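Local atomic coordinates of CLIP-associating protein (Drosophila melanogaster, PDB entry 4G3A), a protein that tracks microtubule plus ends and stabilises dynamic microtubules, supporting mitotic spindle formation and kinetochore attachment, and is represented here by its N-terminal TOG-like domain. Residues K24-V32 and W57-K68; D8-M16 and V43-L54. All coordinates share one frame; numbering follows the deposited sequence.

From the N terminus, the chain runs through helix 9-18 and helix 21-36 before it enters the first HEAT repeat with helix 47-58 and helix 63-80. Contact 2 brings 43-54 back to 8-16 and closes a loop of 26 residues; contact 1 brings 57-68 back to 24-32 across 24 residues. Their segments alternate along the chain, so the two loops cross instead of nesting. Helix 47-58 serves both: its beginning packs on helix 9-18, its end on helix 21-36, where contact 1 also lays the start of helix 63-80. Phe-12 leans on Leu-27 and Leu-31 and joins the two sites. Together they fasten the N-terminal helix pair to HEAT 1 at one end of the all-helical TOG domain.

Contact 1. Residues K24-V32 and W57-K68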
loop_
_atom_site.group_PDB
_atom_site.type_symbol
_atom_site.label_atom_id
_atom_site.label_comp_id
_atom_site.label_asym_id
_atom_site.label_seq_id
_atom_site.Cartn_x
_atom_site.Cartn_y
_atom_site.Cartn_z
ATOM N N LYS A 24 10.595 -15.501 18.845
ATOM C CA LYS A 24 10.072 -15.190 17.526
ATOM C C LYS A 24 10.138 -13.693 17.243
ATOM O O LYS A 24 10.511 -13.277 16.144
ATOM C CB LYS A 24 8.640 -15.704 17.395
ATOM C CG LYS A 24 8.341 -16.356 16.059
ATOM C CD LYS A 24 7.258 -17.412 16.192
ATOM C CE LYS A 24 6.940 -18.029 14.843
ATOM N NZ LYS A 24 8.180 -18.259 14.049
ATOM N N VAL A 25 9.794 -12.886 18.242
ATOM C CA VAL A 25 9.787 -11.438 18.073
ATOM C C VAL A 25 11.202 -10.881 17.997
ATOM O O VAL A 25 11.466 -9.944 17.247
ATOM C CB VAL A 25 8.992 -10.740 19.194
ATOM C CG1 VAL A 25 7.785 -11.582 19.585
ATOM C CG2 VAL A 25 9.874 -10.487 20.403
ATOM N N GLN A 26 12.110 -11.469 18.770
ATOM C CA GLN A 26 13.503 -11.046 18.736
ATOM C C GLN A 26 14.100 -11.344 17.366
ATOM O O GLN A 26 14.828 -10.532 16.788
ATOM C CB GLN A 26 14.316 -11.733 19.837
ATOM C CG GLN A 26 14.522 -10.860 21.049
ATOM C CD GLN A 26 15.184 -9.539 20.692
ATOM O OE1 GLN A 26 14.743 -8.474 21.123
ATOM N NE2 GLN A 26 16.248 -9.603 19.898
ATOM N N LEU A 27 13.800 -12.536 16.868
ATOM C CA LEU A 27 14.203 -12.952 15.536
ATOM C C LEU A 27 13.688 -11.949 14.489
ATOM O O LEU A 27 14.434 -11.507 13.611
ATOM C CB LEU A 27 13.641 -14.349 15.270
ATOM C CG LEU A 27 14.376 -15.307 14.343
ATOM C CD1 LEU A 27 15.876 -15.235 14.587
ATOM C CD2 LEU A 27 13.873 -16.724 14.569
ATOM N N ALA A 28 12.417 -11.580 14.598
ATOM C CA ALA A 28 11.825 -10.624 13.662
ATOM C C ALA A 28 12.557 -9.287 13.705
ATOM O O ALA A 28 12.912 -8.734 12.667
ATOM C CB ALA A 28 10.347 -10.433 13.950
ATOM N N GLU A 29 12.797 -8.777 14.908
ATOM C CA GLU A 29 13.468 -7.493 15.056
ATOM C C GLU A 29 14.879 -7.552 14.483
ATOM O O GLU A 29 15.325 -6.629 13.806
ATOM C CB GLU A 29 13.507 -7.068 16.525
ATOM C CG GLU A 29 13.766 -5.582 16.731
ATOM C CD GLU A 29 14.094 -5.240 18.173
ATOM O OE1 GLU A 29 13.826 -6.079 19.061
ATOM O OE2 GLU A 29 14.624 -4.135 18.418
ATOM N N ASP A 30 15.581 -8.649 14.749
ATOM C CA ASP A 30 16.956 -8.790 14.289
ATOM C C ASP A 30 17.042 -8.974 12.782
ATOM O O ASP A 30 17.938 -8.430 12.139
ATOM C CB ASP A 30 17.645 -9.946 15.005
ATOM C CG ASP A 30 17.840 -9.678 16.481
ATOM O OD1 ASP A 30 17.921 -8.486 16.857
ATOM O OD2 ASP A 30 17.911 -10.656 17.261
ATOM N N LEU A 31 16.110 -9.741 12.224
ATOM C CA LEU A 31 16.023 -9.909 10.775
ATOM C C LEU A 31 15.949 -8.539 10.099
ATOM O O LEU A 31 16.735 -8.234 9.199
ATOM C CB LEU A 31 14.802 -10.761 10.401
ATOM C CG LEU A 31 14.746 -11.468 9.036
ATOM C CD1 LEU A 31 13.330 -11.901 8.698
ATOM C CD2 LEU A 31 15.245 -10.578 7.964
ATOM N N VAL A 32 15.008 -7.711 10.537
ATOM C CA VAL A 32 14.879 -6.366 9.979
ATOM C C VAL A 32 16.181 -5.563 10.135
ATOM O O VAL A 32 16.670 -4.956 9.181
ATOM C CB VAL A 32 13.697 -5.599 10.603
ATOM C CG1 VAL A 32 13.678 -4.168 10.097
ATOM C CG2 VAL A 32 12.384 -6.297 10.279
ATOM N N TRP A 57 4.255 -15.104 9.357
ATOM C CA TRP A 57 4.362 -13.911 10.184
ATOM C C TRP A 57 3.382 -12.856 9.652
ATOM O O TRP A 57 2.602 -12.256 10.396
ATOM C CB TRP A 57 5.786 -13.353 10.117
ATOM C CG TRP A 57 6.841 -14.179 10.818
ATOM C CD1 TRP A 57 6.701 -15.435 11.336
ATOM C CD2 TRP A 57 8.198 -13.788 11.076
ATOM N NE1 TRP A 57 7.890 -15.852 11.898
ATOM C CE2 TRP A 57 8.823 -14.858 11.754
ATOM C CE3 TRP A 57 8.946 -12.636 10.800
ATOM C CZ2 TRP A 57 10.154 -14.809 12.158
ATOM C CZ3 TRP A 57 10.270 -12.589 11.204
ATOM C CH2 TRP A 57 10.862 -13.671 11.873
ATOM N N LEU A 58 3.439 -12.627 8.350
ATOM C CA LEU A 58 2.603 -11.611 7.726
ATOM C C LEU A 58 1.125 -11.964 7.871
ATOM O O LEU A 58 0.317 -11.121 8.252
ATOM C CB LEU A 58 2.962 -11.473 6.253
ATOM C CG LEU A 58 2.095 -10.512 5.442
ATOM C CD1 LEU A 58 2.270 -9.109 5.972
ATOM C CD2 LEU A 58 2.468 -10.598 3.980
ATOM N N THR A 59 0.782 -13.215 7.576
ATOM C CA THR A 59 -0.606 -13.671 7.644
ATOM C C THR A 59 -1.002 -14.101 9.057
ATOM O O THR A 59 -2.052 -14.711 9.253
ATOM C CB THR A 59 -0.847 -14.851 6.686
ATOM O OG1 THR A 59 -0.188 -16.020 7.191
ATOM C CG2 THR A 59 -0.317 -14.522 5.293
ATOM N N GLY A 60 -0.168 -13.764 10.038
ATOM C CA GLY A 60 -0.334 -14.265 11.392
ATOM C C GLY A 60 -1.219 -13.437 12.304
ATOM O O GLY A 60 -1.749 -12.402 11.908
ATOM N N SER A 61 -1.373 -13.906 13.541
ATOM C CA SER A 61 -2.252 -13.278 14.522
ATOM C C SER A 61 -1.506 -12.339 15.467
ATOM O O SER A 61 -2.120 -11.562 16.193
ATOM C CB SER A 61 -2.990 -14.353 15.325
ATOM O OG SER A 61 -3.262 -13.920 16.649
ATOM N N HIS A 62 -0.180 -12.426 15.464
ATOM C CA HIS A 62 0.655 -11.515 16.241
ATOM C C HIS A 62 1.016 -10.348 15.323
ATOM O O HIS A 62 1.707 -10.528 14.320
ATOM C CB HIS A 62 1.923 -12.238 16.716
ATOM C CG HIS A 62 2.634 -11.560 17.851
ATOM N ND1 HIS A 62 3.202 -10.309 17.735
ATOM C CD2 HIS A 62 2.895 -11.976 19.114
ATOM C CE1 HIS A 62 3.770 -9.976 18.882
ATOM N NE2 HIS A 62 3.599 -10.972 19.736
ATOM N N PHE A 63 0.542 -9.154 15.658
ATOM C CA PHE A 63 0.675 -8.021 14.745
ATOM C C PHE A 63 2.053 -7.371 14.801
ATOM O O PHE A 63 2.469 -6.716 13.848
ATOM C CB PHE A 63 -0.416 -6.976 14.995
ATOM C CG PHE A 63 -0.258 -6.240 16.290
ATOM C CD1 PHE A 63 0.733 -5.284 16.440
ATOM C CD2 PHE A 63 -1.097 -6.506 17.359
ATOM C CE1 PHE A 63 0.886 -4.607 17.629
ATOM C CE2 PHE A 63 -0.951 -5.830 18.554
ATOM C CZ PHE A 63 0.042 -4.879 18.689
ATOM N N LYS A 64 2.754 -7.541 15.916
ATOM C CA LYS A 64 4.120 -7.045 16.015
ATOM C C LYS A 64 5.001 -7.790 15.023
ATOM O O LYS A 64 5.807 -7.187 14.319
ATOM C CB LYS A 64 4.663 -7.221 17.433
ATOM C CG LYS A 64 4.180 -6.173 18.420
ATOM C CD LYS A 64 4.250 -6.689 19.849
ATOM C CE LYS A 64 4.016 -5.565 20.842
ATOM N NZ LYS A 64 2.977 -4.617 20.345
ATOM N N ILE A 65 4.834 -9.108 14.978
ATOM C CA ILE A 65 5.572 -9.955 14.048
ATOM C C ILE A 65 5.108 -9.731 12.602
ATOM O O ILE A 65 5.912 -9.763 11.668
ATOM C CB ILE A 65 5.442 -11.441 14.440
ATOM C CG1 ILE A 65 6.360 -11.750 15.624
ATOM C CG2 ILE A 65 5.787 -12.340 13.277
ATOM C CD1 ILE A 65 6.070 -13.068 16.289
ATOM N N ALA A 66 3.812 -9.505 12.424
ATOM C CA ALA A 66 3.290 -9.164 11.106
ATOM C C ALA A 66 3.932 -7.871 10.617
ATOM O O ALA A 66 4.377 -7.767 9.473
ATOM C CB ALA A 66 1.785 -9.023 11.158
ATOM N N GLN A 67 3.984 -6.883 11.497
ATOM C CA GLN A 67 4.549 -5.593 11.135
ATOM C C GLN A 67 6.010 -5.732 10.734
ATOM O O GLN A 67 6.458 -5.113 9.771
ATOM C CB GLN A 67 4.404 -4.603 12.285
ATOM C CG GLN A 67 5.086 -3.280 12.041
ATOM C CD GLN A 67 4.705 -2.253 13.076
ATOM O OE1 GLN A 67 3.600 -2.290 13.617
ATOM N NE2 GLN A 67 5.616 -1.325 13.361
ATOM N N LYS A 68 6.752 -6.549 11.479
ATOM C CA LYS A 68 8.167 -6.754 11.197
ATOM C C LYS A 68 8.366 -7.475 9.875
ATOM O O LYS A 68 9.298 -7.167 9.140
ATOM C CB LYS A 68 8.845 -7.519 12.337
ATOM C CG LYS A 68 8.891 -6.768 13.656
ATOM C CD LYS A 68 10.191 -6.001 13.835
ATOM C CE LYS A 68 9.970 -4.506 13.719
ATOM N NZ LYS A 68 8.730 -4.071 14.436
#
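Trp-57 drives its six-membered ring into helix 24-32 as a knob into a hole walled by Lys-24, Leu-27, Ala-28 and Leu-31. CG lies anti to the tryptophan's own carbonyl carbon (chi1 -71°), and this carries the indole across to the other helix with CZ3 and CH2 leading. CZ3 of Trp-57 rests 3.5 Å from Ala-28 CB and 4.0 Å from Leu-31 CD1, both approaching obliquely. The pyrrole side reaches Lys-24: NZ lies at the ring edge, near its plane, 3.2 Å from Trp-57 NE1. Both nitrogens are donors, so this is proximity and no bond, and the lysine is poorly ordered. Ile-65 CG2 lies against one face of the indole, offset toward the rim, while Ile-65 CD1 crosses to touch Lys-24 CB at 3.8 Å and Val-25 CG1 at 4.0 Å. With an alanine in place of Trp-57, the four-walled hole would probably lose its knob, and Ile-65 CG2 the ring face it rests on.

Farther along, Lys-68 begins against Ala-28, CB to CB at 3.7 Å; its bent chain then lays CD over the backbone of Glu-29 while the ammonium turns away. Val-32 CG2 meets the backbone oxygen of Lys-68 at 3.4 Å.

The segments of helices 21-36 and 63-80 run nearly parallel, 20° apart with axes 9.3 Å from each other. Residues 59-62 make the turn within HEAT 1, where His-62 caps helix 63-80 through two weak bonds to ND1; turns of this kind line the tubulin-binding edge in related TOG domains. Met-16 of helix 9-18 touches Trp-57 from the side of the indole opposite Ile-65 CG2 and offers its carbonyl oxygen to Lys-24 in a weak bond.

Contact 2. Residues D8-M16 and V43-L54; sequences DLDGFIQQM and VCTDMGFLIDGL
The carboxylate of Asp-10 meets Thr-45 with OD1, which takes the backbone N-H of Thr-45 through its syn lone pair, 2.9 Å away and fairly straight at 161°. The Thr-45 hydroxyl, OG1, adds a weak second bond to the same OD1 at 3.3 Å, the threonine side chain crossing that of Asp-10 at about a right angle. Two other carboxylates serve as N-caps and are met differently. Asp-8 OD2 receives Gly-11 N nearly along its C-O axis, starting helix 9-18, whereas Asp-46 OD1 receives Gly-48 N from above the carboxylate plane, starting helix 47-58. Phe-49 touches Ile-13 CG2 through CB, its ring taking no part.

Next to these polar bonds the contact is aliphatic. Leu-9 CB meets Cys-44 CB at 3.6 Å, and a water bridges Leu-9 N and Val-43 O, accepting from the first and donating to the second. Ile-13 holds the middle: with CG1 anti to the carbonyl carbon (chi1 -65°) its longer branch points at Leu-50, CG1 4.0 Å from Leu-50 CB, and CD1 continues to Cys-44 CB. Met-16, modelled as selenomethionine, finishes the row: SE lies 3.8 Å from Leu-50 CD1, and the bend at its last torsion sends CE over the backbone of Gly-53, 3.3 Å from its C, and on to Leu-54 CD2.

The helix segments approach to 9.6 Å between axes and are turned 41° apart. Helix 21-36 backs the site, with Phe-34 and Leu-35 against Leu-9 and Leu-31 against Leu-54. From the far side helix 63-80 packs Phe-73 and Leu-76 on Leu-54, seating helix 47-58 between the N-terminal helices and its own repeat partner.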
loop_
_atom_site.group_PDB
_atom_site.type_symbol
_atom_site.label_atom_id
_atom_site.label_comp_id
_atom_site.label_asym_id
_atom_site.label_seq_id
_atom_site.Cartn_x
_atom_site.Cartn_y
_atom_site.Cartn_z
ATOM N N ASP A 8 23.776 -14.887 9.409
ATOM C CA ASP A 8 23.444 -14.684 8.001
ATOM C C ASP A 8 22.014 -15.103 7.683
ATOM O O ASP A 8 21.301 -15.630 8.541
ATOM C CB ASP A 8 24.429 -15.427 7.099
ATOM C CG ASP A 8 24.441 -16.910 7.357
ATOM O OD1 ASP A 8 25.343 -17.595 6.833
ATOM O OD2 ASP A 8 23.552 -17.389 8.090
ATOM N N LEU A 9 21.602 -14.869 6.444
ATOM C CA LEU A 9 20.237 -15.188 6.038
ATOM C C LEU A 9 19.857 -16.648 6.297
ATOM O O LEU A 9 18.787 -16.931 6.837
ATOM C CB LEU A 9 20.027 -14.838 4.566
ATOM C CG LEU A 9 19.259 -13.553 4.268
ATOM C CD1 LEU A 9 17.918 -13.916 3.684
ATOM C CD2 LEU A 9 19.086 -12.701 5.516
ATOM N N ASP A 10 20.738 -17.572 5.925
ATOM C CA ASP A 10 20.460 -18.991 6.117
ATOM C C ASP A 10 20.172 -19.298 7.582
ATOM O O ASP A 10 19.283 -20.092 7.898
ATOM C CB ASP A 10 21.623 -19.844 5.602
ATOM C CG ASP A 10 21.596 -20.007 4.093
ATOM O OD1 ASP A 10 20.489 -20.188 3.539
ATOM O OD2 ASP A 10 22.674 -19.960 3.465
ATOM N N GLY A 11 20.919 -18.654 8.473
ATOM C CA GLY A 11 20.691 -18.777 9.901
ATOM C C GLY A 11 19.291 -18.350 10.319
ATOM O O GLY A 11 18.638 -19.041 11.101
ATOM N N PHE A 12 18.827 -17.207 9.812
ATOM C CA PHE A 12 17.474 -16.756 10.109
ATOM C C PHE A 12 16.455 -17.760 9.580
ATOM O O PHE A 12 15.545 -18.174 10.293
ATOM C CB PHE A 12 17.201 -15.372 9.497
ATOM C CG PHE A 12 17.769 -14.231 10.295
ATOM C CD1 PHE A 12 17.132 -13.787 11.444
ATOM C CD2 PHE A 12 18.933 -13.594 9.891
ATOM C CE1 PHE A 12 17.653 -12.736 12.182
ATOM C CE2 PHE A 12 19.458 -12.542 10.622
ATOM C CZ PHE A 12 18.818 -12.114 11.771
ATOM N N ILE A 13 16.613 -18.144 8.317
ATOM C CA ILE A 13 15.680 -19.057 7.666
ATOM C C ILE A 13 15.515 -20.361 8.455
ATOM O O ILE A 13 14.400 -20.835 8.663
ATOM C CB ILE A 13 16.137 -19.381 6.234
ATOM C CG1 ILE A 13 16.094 -18.123 5.362
ATOM C CG2 ILE A 13 15.281 -20.492 5.641
ATOM C CD1 ILE A 13 16.996 -18.189 4.142
ATOM N N GLN A 14 16.628 -20.932 8.899
ATOM C CA GLN A 14 16.587 -22.208 9.609
ATOM C C GLN A 14 15.834 -22.119 10.936
ATOM O O GLN A 14 15.083 -23.026 11.295
ATOM C CB GLN A 14 18.009 -22.739 9.825
ATOM C CG GLN A 14 18.728 -23.077 8.528
ATOM C CD GLN A 14 20.236 -23.061 8.666
ATOM O OE1 GLN A 14 20.776 -22.595 9.672
ATOM N NE2 GLN A 14 20.929 -23.566 7.649
ATOM N N GLN A 15 16.019 -21.013 11.645
ATOM C CA GLN A 15 15.504 -20.876 13.000
ATOM C C GLN A 15 14.063 -20.384 13.057
ATOM O O GLN A 15 13.421 -20.458 14.105
ATOM C CB GLN A 15 16.403 -19.933 13.793
ATOM C CG GLN A 15 16.485 -20.264 15.263
ATOM C CD GLN A 15 17.260 -19.222 16.040
ATOM O OE1 GLN A 15 18.288 -18.719 15.579
ATOM N NE2 GLN A 15 16.765 -18.887 17.228
HETATM N N MSE A 16 13.562 -19.876 11.933
HETATM C CA MSE A 16 12.208 -19.332 11.859
HETATM C C MSE A 16 11.096 -20.358 12.086
HETATM O O MSE A 16 10.192 -20.121 12.885
HETATM C CB MSE A 16 11.989 -18.589 10.531
HETATM C CG MSE A 16 12.402 -17.128 10.572
HETATM SE SE MSE A 16 12.739 -16.353 8.811
HETATM C CE MSE A 16 10.958 -15.646 8.366
ATOM N N VAL A 43 23.226 -13.037 0.764
ATOM C CA VAL A 43 23.531 -14.361 0.253
ATOM C C VAL A 43 22.766 -15.366 1.104
ATOM O O VAL A 43 22.707 -15.235 2.322
ATOM C CB VAL A 43 25.035 -14.683 0.336
ATOM C CG1 VAL A 43 25.279 -16.149 0.008
ATOM C CG2 VAL A 43 25.825 -13.791 -0.611
ATOM N N CYS A 44 22.159 -16.349 0.457
ATOM C CA CYS A 44 21.536 -17.460 1.161
ATOM C C CYS A 44 21.371 -18.624 0.189
ATOM O O CYS A 44 21.735 -18.521 -0.982
ATOM C CB CYS A 44 20.188 -17.059 1.778
ATOM S SG CYS A 44 18.898 -16.573 0.598
ATOM N N THR A 45 20.813 -19.727 0.675
ATOM C CA THR A 45 20.608 -20.904 -0.157
ATOM C C THR A 45 19.566 -20.648 -1.229
ATOM O O THR A 45 19.814 -20.873 -2.412
ATOM C CB THR A 45 20.172 -22.113 0.681
ATOM O OG1 THR A 45 21.279 -22.571 1.464
ATOM C CG2 THR A 45 19.689 -23.240 -0.221
ATOM N N ASP A 46 18.400 -20.177 -0.802
ATOM C CA ASP A 46 17.294 -19.900 -1.710
ATOM C C ASP A 46 16.425 -18.807 -1.098
ATOM O O ASP A 46 15.864 -18.984 -0.017
ATOM C CB ASP A 46 16.474 -21.171 -1.947
ATOM C CG ASP A 46 15.448 -21.018 -3.058
ATOM O OD1 ASP A 46 15.019 -19.874 -3.335
ATOM O OD2 ASP A 46 15.066 -22.058 -3.646
HETATM N N MSE A 47 16.333 -17.677 -1.791
HETATM C CA MSE A 47 15.586 -16.519 -1.300
HETATM C C MSE A 47 14.122 -16.863 -1.051
HETATM O O MSE A 47 13.508 -16.358 -0.113
HETATM C CB MSE A 47 15.710 -15.358 -2.285
HETATM C CG MSE A 47 14.906 -14.123 -1.911
HETATM SE SE MSE A 47 15.362 -13.399 -0.153
HETATM C CE MSE A 47 17.157 -12.741 -0.538
ATOM N N GLY A 48 13.573 -17.738 -1.888
ATOM C CA GLY A 48 12.202 -18.188 -1.738
ATOM C C GLY A 48 11.929 -18.752 -0.358
ATOM O O GLY A 48 10.826 -18.621 0.171
ATOM N N PHE A 49 12.940 -19.379 0.236
ATOM C CA PHE A 49 12.804 -19.930 1.579
ATOM C C PHE A 49 12.534 -18.839 2.609
ATOM O O PHE A 49 11.775 -19.041 3.556
ATOM C CB PHE A 49 14.053 -20.715 1.985
ATOM C CG PHE A 49 14.146 -22.079 1.370
ATOM C CD1 PHE A 49 13.095 -22.974 1.476
ATOM C CD2 PHE A 49 15.297 -22.477 0.714
ATOM C CE1 PHE A 49 13.185 -24.235 0.919
ATOM C CE2 PHE A 49 15.394 -23.736 0.156
ATOM C CZ PHE A 49 14.336 -24.616 0.260
ATOM N N LEU A 50 13.170 -17.686 2.435
ATOM C CA LEU A 50 12.941 -16.580 3.356
ATOM C C LEU A 50 11.548 -16.018 3.138
ATOM O O LEU A 50 10.838 -15.710 4.097
ATOM C CB LEU A 50 13.993 -15.485 3.192
ATOM C CG LEU A 50 13.748 -14.278 4.102
ATOM C CD1 LEU A 50 13.700 -14.713 5.558
ATOM C CD2 LEU A 50 14.808 -13.212 3.892
ATOM N N ILE A 51 11.161 -15.895 1.872
ATOM C CA ILE A 51 9.821 -15.423 1.513
ATOM C C ILE A 51 8.750 -16.308 2.126
ATOM O O ILE A 51 7.807 -15.815 2.742
ATOM C CB ILE A 51 9.612 -15.401 -0.002
ATOM C CG1 ILE A 51 10.646 -14.491 -0.660
ATOM C CG2 ILE A 51 8.175 -14.963 -0.338
ATOM C CD1 ILE A 51 10.573 -13.031 -0.191
ATOM N N ASP A 52 8.912 -17.618 1.963
ATOM C CA ASP A 52 7.972 -18.580 2.520
ATOM C C ASP A 52 7.916 -18.434 4.036
ATOM O O ASP A 52 6.842 -18.507 4.634
ATOM C CB ASP A 52 8.368 -20.009 2.141
ATOM C CG ASP A 52 8.368 -20.243 0.636
ATOM O OD1 ASP A 52 7.686 -19.489 -0.093
ATOM O OD2 ASP A 52 9.052 -21.187 0.186
ATOM N N GLY A 53 9.076 -18.218 4.649
ATOM C CA GLY A 53 9.164 -18.087 6.095
ATOM C C GLY A 53 8.447 -16.862 6.634
ATOM O O GLY A 53 7.859 -16.901 7.716
ATOM N N LEU A 54 8.500 -15.766 5.887
ATOM C CA LEU A 54 7.886 -14.521 6.326
ATOM C C LEU A 54 6.357 -14.606 6.281
ATOM O O LEU A 54 5.661 -13.882 6.994
ATOM C CB LEU A 54 8.366 -13.356 5.452
ATOM C CG LEU A 54 9.824 -12.932 5.619
ATOM C CD1 LEU A 54 10.228 -11.962 4.526
ATOM C CD2 LEU A 54 10.042 -12.319 6.991
HETATM O O HOH W 1 23.161 -13.673 4.500
#